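Local coordinates for protein phage terminase large subunit (Thermus phage P7426, PDB 4ZNK) that probably acts as the ATP-driven motor that packages viral DNA into empty capsids and as the endonuclease that cuts it, this chain being its N-terminal ATPase domain, at residues W69-T74 against D149-D154; R105-L110 against E131-S136. One frame throughout, in Å; residues are numbered along the deposited sequence.

Coming from the N terminus, the chain reaches strand 67-72, which supplies one half of contact 1; its partner, segment 149-154, begins 75 residues after T74. The long loop closed there holds helix 75-93, strand 99-104 and the hairpin of strands 109-115 and 126-136. Contact 2 falls wholly within that loop, where the turn at 105-108 and the start of strand 109-115 meet the last residues of strand 126-136. Nothing crosses. The two contacts share one sheet, because strand 126-136 also flanks 67-72: I70 probably hydrogen-bonds R133 and K135 through the backbone. Contact 1 belongs to the parallel core, contact 2 to its antiparallel extension.

Contact 1 of 2, residues W69-T74 against D149-D154; sequences WIIAPT and DFVILD
The predicted Walker B strand of the P-loop ATPase core, 150-154, runs parallel to strand 67-72, pairing W69 with V151, I70 with I152 and I71 with L153. The strand axes approach to 4.7 Å at an angle of 20°. W69 and I71 supply the backbone atoms on one side. W69 N gives a longer bond to F150 O at 3.3 Å, while W69 O takes the N-H of I152. I71 N reaches I152 O at 2.8 Å, and I71 O receives the N-H of D154.

On one face of the sheet, I70 holds CG1 anti to its backbone N (chi1 179°), which lays that branch against I152 CG2 at 4.0 Å and brings I70 CD1 alongside D154 CB, also 4.0 Å. Helices 48-62 and 75-93 cover this face, with A52 and A56 on I152 and A78 and I81 on I70. On the face of W69, V151 and L153, I71 CD1 lies 4.2 Å from V151 CB and meets the indole of W69 at its edge.

As is usual for a Walker B motif, the acidic residue lies toward the C-terminal side of the strand: D154 takes part in magnesium binding, and its OD2 is hydrogen-bonded by Q77. Beside it, P73 CD packs 3.3 Å from D154 O, near E155, the predicted catalytic residue of the ATPase.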
# COMPACT_ATOMS: atom_id res chain seq x y z
N TRP A 69 7.40 6.74 1.68
CA TRP A 69 7.98 5.56 2.28
C TRP A 69 7.06 4.39 2.10
O TRP A 69 5.84 4.57 2.10
CB TRP A 69 8.18 5.71 3.78
CG TRP A 69 9.23 6.67 4.25
CD1 TRP A 69 10.18 7.30 3.50
CD2 TRP A 69 9.43 7.10 5.59
NE1 TRP A 69 10.95 8.10 4.31
CE2 TRP A 69 10.52 7.99 5.60
CE3 TRP A 69 8.78 6.82 6.80
CZ2 TRP A 69 10.98 8.60 6.77
CZ3 TRP A 69 9.24 7.42 7.96
CH2 TRP A 69 10.33 8.31 7.93
N ILE A 70 7.63 3.20 2.00
CA ILE A 70 6.90 1.98 2.31
C ILE A 70 7.52 1.46 3.61
O ILE A 70 8.74 1.33 3.73
CB ILE A 70 6.95 0.91 1.16
CG1 ILE A 70 6.17 -0.36 1.56
CG2 ILE A 70 8.37 0.60 0.73
CD1 ILE A 70 6.96 -1.41 2.39
N ILE A 71 6.66 1.26 4.59
CA ILE A 71 7.05 0.73 5.90
C ILE A 71 6.42 -0.63 6.11
O ILE A 71 5.21 -0.80 5.93
CB ILE A 71 6.62 1.66 7.06
CG1 ILE A 71 7.10 3.09 6.79
CG2 ILE A 71 7.21 1.17 8.39
CD1 ILE A 71 5.99 4.10 6.80
N ALA A 72 7.25 -1.60 6.47
CA ALA A 72 6.79 -2.96 6.80
C ALA A 72 7.36 -3.36 8.17
O ALA A 72 8.18 -2.63 8.74
CB ALA A 72 7.23 -3.92 5.70
N PRO A 73 6.90 -4.50 8.73
CA PRO A 73 7.40 -4.96 10.04
C PRO A 73 8.91 -5.16 10.08
O PRO A 73 9.54 -4.90 11.11
CB PRO A 73 6.65 -6.29 10.25
CG PRO A 73 5.35 -6.11 9.48
CD PRO A 73 5.77 -5.31 8.25
N THR A 74 9.48 -5.57 8.96
CA THR A 74 10.92 -5.83 8.85
C THR A 74 11.43 -5.27 7.55
O THR A 74 10.64 -5.04 6.63
CB THR A 74 11.22 -7.32 8.85
OG1 THR A 74 10.68 -7.88 7.65
CG2 THR A 74 10.60 -8.00 10.04
N ASP A 149 4.85 13.07 1.10
CA ASP A 149 3.58 13.10 0.38
C ASP A 149 2.74 11.86 0.60
O ASP A 149 1.52 11.93 0.55
CB ASP A 149 3.83 13.24 -1.13
CG ASP A 149 4.44 14.57 -1.49
OD1 ASP A 149 3.67 15.47 -1.88
OD2 ASP A 149 5.68 14.70 -1.40
N PHE A 150 3.38 10.71 0.80
CA PHE A 150 2.62 9.48 0.94
C PHE A 150 3.39 8.44 1.74
O PHE A 150 4.62 8.44 1.76
CB PHE A 150 2.24 8.90 -0.43
CG PHE A 150 3.44 8.43 -1.28
CD1 PHE A 150 3.76 7.08 -1.37
CD2 PHE A 150 4.19 9.33 -2.01
CE1 PHE A 150 4.84 6.65 -2.16
CE2 PHE A 150 5.27 8.91 -2.81
CZ PHE A 150 5.59 7.57 -2.88
N VAL A 151 2.65 7.56 2.40
CA VAL A 151 3.22 6.38 3.03
C VAL A 151 2.37 5.16 2.69
O VAL A 151 1.14 5.26 2.60
CB VAL A 151 3.34 6.49 4.58
CG1 VAL A 151 4.30 7.60 4.98
CG2 VAL A 151 1.97 6.68 5.21
N ILE A 152 3.05 4.04 2.50
CA ILE A 152 2.43 2.73 2.40
C ILE A 152 2.86 1.89 3.60
O ILE A 152 4.05 1.73 3.84
CB ILE A 152 2.84 2.00 1.11
CG1 ILE A 152 2.35 2.76 -0.12
CG2 ILE A 152 2.31 0.57 1.10
CD1 ILE A 152 3.27 2.56 -1.28
N LEU A 153 1.89 1.38 4.35
CA LEU A 153 2.15 0.44 5.45
C LEU A 153 1.79 -0.96 5.01
O LEU A 153 0.61 -1.26 4.79
CB LEU A 153 1.36 0.80 6.71
CG LEU A 153 1.87 1.94 7.58
CD1 LEU A 153 1.68 3.28 6.91
CD2 LEU A 153 1.17 1.91 8.92
N ASP A 154 2.81 -1.81 4.85
CA ASP A 154 2.62 -3.16 4.37
C ASP A 154 2.55 -4.08 5.59
O ASP A 154 3.26 -3.88 6.56
CB ASP A 154 3.75 -3.57 3.43
CG ASP A 154 3.46 -4.90 2.71
OD1 ASP A 154 2.27 -5.26 2.55
OD2 ASP A 154 4.42 -5.57 2.27

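Contact 2 of 2, residues R105-L110 against E131-S136; sequences RRRLRL and EFRGKS. With SO4 (sulfate ion), chain D.
R109 and R133 face each other as an antiparallel, non-hydrogen-bonded pair, next to the hydrogen-bonded pair L110 and F132, at one end of the hairpin formed by strands 109-115 and 126-136. The compact part is the backbone ladder: L110 N and F132 O, like F132 N and L110 O, are 2.9 Å apart, and G134 N reaches L108 O at 3.2 Å. L108 swings its side chain over G134, CB 3.9 Å from G134 O.

The face of R109 and R133 carries charge, and E131 reaches in from beside it. The R109 chain runs straight out to its NE, which meets E131 OE2 from above the carboxylate plane in a 2.9 Å salt bridge; Q104 holds R109 NH1. R133 bends at chi3 (71°), which turns its NH1 back to R107 O at 3.1 Å and puts R109 CD over one guanidinium face. A water accepts from R133 NE, within hydrogen-bonding distance of R107 O and G134 O.

Outward lies the type I turn 105-108, its three arginines exposed while L108 tucks inward. R106 and R107 clasp a sulfate, probably from the crystallisation liquor, with backbone and side-chain N-H groups; R107 N lies 2.8 Å from sulfate O4. L108 and R109 form a G1 bulge opposite Q104 of strand 99-104. Beneath, L108 rests on Y75 and F82 of helix 75-93, while F132 packs on V85 of that helix, A56 and L60 of helix 48-62, and I70 of strand 67-72.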
# COMPACT_ATOMS: atom_id res chain seq x y z
N ARG A 105 20.79 1.04 -3.55
CA ARG A 105 20.20 -0.23 -3.18
C ARG A 105 20.34 -0.57 -1.70
O ARG A 105 19.38 -1.01 -1.08
CB ARG A 105 20.83 -1.32 -4.05
CG ARG A 105 20.47 -2.74 -3.71
CD ARG A 105 21.08 -3.66 -4.78
NE ARG A 105 20.48 -3.43 -6.09
CZ ARG A 105 19.37 -4.02 -6.52
NH1 ARG A 105 18.71 -4.90 -5.76
NH2 ARG A 105 18.92 -3.72 -7.73
N ARG A 106 21.52 -0.36 -1.13
CA ARG A 106 21.74 -0.79 0.24
C ARG A 106 20.96 0.08 1.23
O ARG A 106 20.54 -0.40 2.27
CB ARG A 106 23.24 -0.77 0.57
CG ARG A 106 23.97 -1.98 -0.03
CD ARG A 106 25.48 -1.89 0.17
NE ARG A 106 26.06 -0.76 -0.55
CZ ARG A 106 27.35 -0.43 -0.51
NH1 ARG A 106 28.20 -1.14 0.21
NH2 ARG A 106 27.78 0.62 -1.21
N ARG A 107 20.73 1.33 0.85
CA ARG A 107 19.92 2.25 1.64
C ARG A 107 18.42 2.08 1.42
O ARG A 107 17.63 2.67 2.13
CB ARG A 107 20.31 3.70 1.32
CG ARG A 107 21.52 4.16 2.08
CD ARG A 107 22.04 5.47 1.56
NE ARG A 107 22.99 5.24 0.48
CZ ARG A 107 23.44 6.19 -0.33
NH1 ARG A 107 23.01 7.45 -0.20
NH2 ARG A 107 24.30 5.88 -1.29
N LEU A 108 18.04 1.29 0.41
CA LEU A 108 16.65 1.19 0.00
C LEU A 108 16.14 2.60 -0.29
O LEU A 108 15.19 3.06 0.32
CB LEU A 108 15.78 0.53 1.06
CG LEU A 108 16.06 -0.96 1.35
CD1 LEU A 108 15.04 -1.49 2.28
CD2 LEU A 108 16.06 -1.77 0.06
N ARG A 109 16.83 3.29 -1.19
CA ARG A 109 16.47 4.66 -1.55
C ARG A 109 16.45 4.78 -3.06
O ARG A 109 17.43 4.44 -3.72
CB ARG A 109 17.45 5.65 -0.91
CG ARG A 109 17.28 7.10 -1.32
CD ARG A 109 18.03 8.00 -0.36
NE ARG A 109 17.79 9.42 -0.59
CZ ARG A 109 18.65 10.28 -1.13
NH1 ARG A 109 19.85 9.88 -1.53
NH2 ARG A 109 18.30 11.56 -1.26
N LEU A 110 15.32 5.23 -3.59
CA LEU A 110 15.09 5.31 -5.02
C LEU A 110 14.77 6.75 -5.34
O LEU A 110 13.91 7.34 -4.70
CB LEU A 110 13.95 4.39 -5.45
CG LEU A 110 13.46 4.46 -6.90
CD1 LEU A 110 14.54 4.06 -7.89
CD2 LEU A 110 12.24 3.55 -7.03
N GLU A 131 11.28 10.93 -4.43
CA GLU A 131 12.01 9.95 -3.63
C GLU A 131 11.10 8.90 -3.01
O GLU A 131 9.96 9.17 -2.66
CB GLU A 131 12.82 10.67 -2.54
CG GLU A 131 13.69 9.77 -1.66
CD GLU A 131 14.36 10.54 -0.53
OE1 GLU A 131 14.13 11.76 -0.43
OE2 GLU A 131 15.11 9.94 0.26
N PHE A 132 11.63 7.68 -2.89
CA PHE A 132 10.90 6.57 -2.30
C PHE A 132 11.89 5.77 -1.49
O PHE A 132 12.96 5.42 -1.99
CB PHE A 132 10.23 5.69 -3.38
CG PHE A 132 9.36 4.59 -2.84
CD1 PHE A 132 8.24 4.88 -2.05
CD2 PHE A 132 9.63 3.26 -3.14
CE1 PHE A 132 7.43 3.88 -1.57
CE2 PHE A 132 8.82 2.25 -2.65
CZ PHE A 132 7.71 2.56 -1.89
N ARG A 133 11.53 5.49 -0.24
CA ARG A 133 12.35 4.64 0.61
C ARG A 133 11.59 3.49 1.22
O ARG A 133 10.38 3.58 1.51
CB ARG A 133 12.99 5.48 1.73
CG ARG A 133 13.87 6.60 1.19
CD ARG A 133 14.81 7.14 2.20
NE ARG A 133 15.86 6.18 2.51
CZ ARG A 133 17.03 6.50 3.05
NH1 ARG A 133 17.92 5.55 3.29
NH2 ARG A 133 17.32 7.77 3.33
N GLY A 134 12.30 2.39 1.41
CA GLY A 134 11.81 1.30 2.23
C GLY A 134 12.29 1.44 3.69
O GLY A 134 13.45 1.76 3.94
N LYS A 135 11.38 1.20 4.63
CA LYS A 135 11.60 1.43 6.05
C LYS A 135 11.07 0.25 6.82
O LYS A 135 10.26 -0.54 6.32
CB LYS A 135 10.90 2.71 6.54
CG LYS A 135 11.47 3.98 5.96
CD LYS A 135 12.85 4.25 6.55
CE LYS A 135 13.43 5.59 6.08
NZ LYS A 135 14.70 5.90 6.77
N SER A 136 11.51 0.14 8.06
CA SER A 136 11.13 -0.99 8.88
C SER A 136 10.63 -0.52 10.22
O SER A 136 11.28 0.27 10.89
CB SER A 136 12.32 -1.94 9.07
OG SER A 136 11.95 -2.97 9.97
S SO4 D . 24.01 2.15 -1.55
O1 SO4 D . 25.22 2.35 -0.76
O2 SO4 D . 23.97 3.16 -2.61
O3 SO4 D . 24.01 0.82 -2.15
O4 SO4 D . 22.85 2.30 -0.67
O HOH W 1 15.44 3.48 3.39
O HOH W 2 16.27 13.25 0.69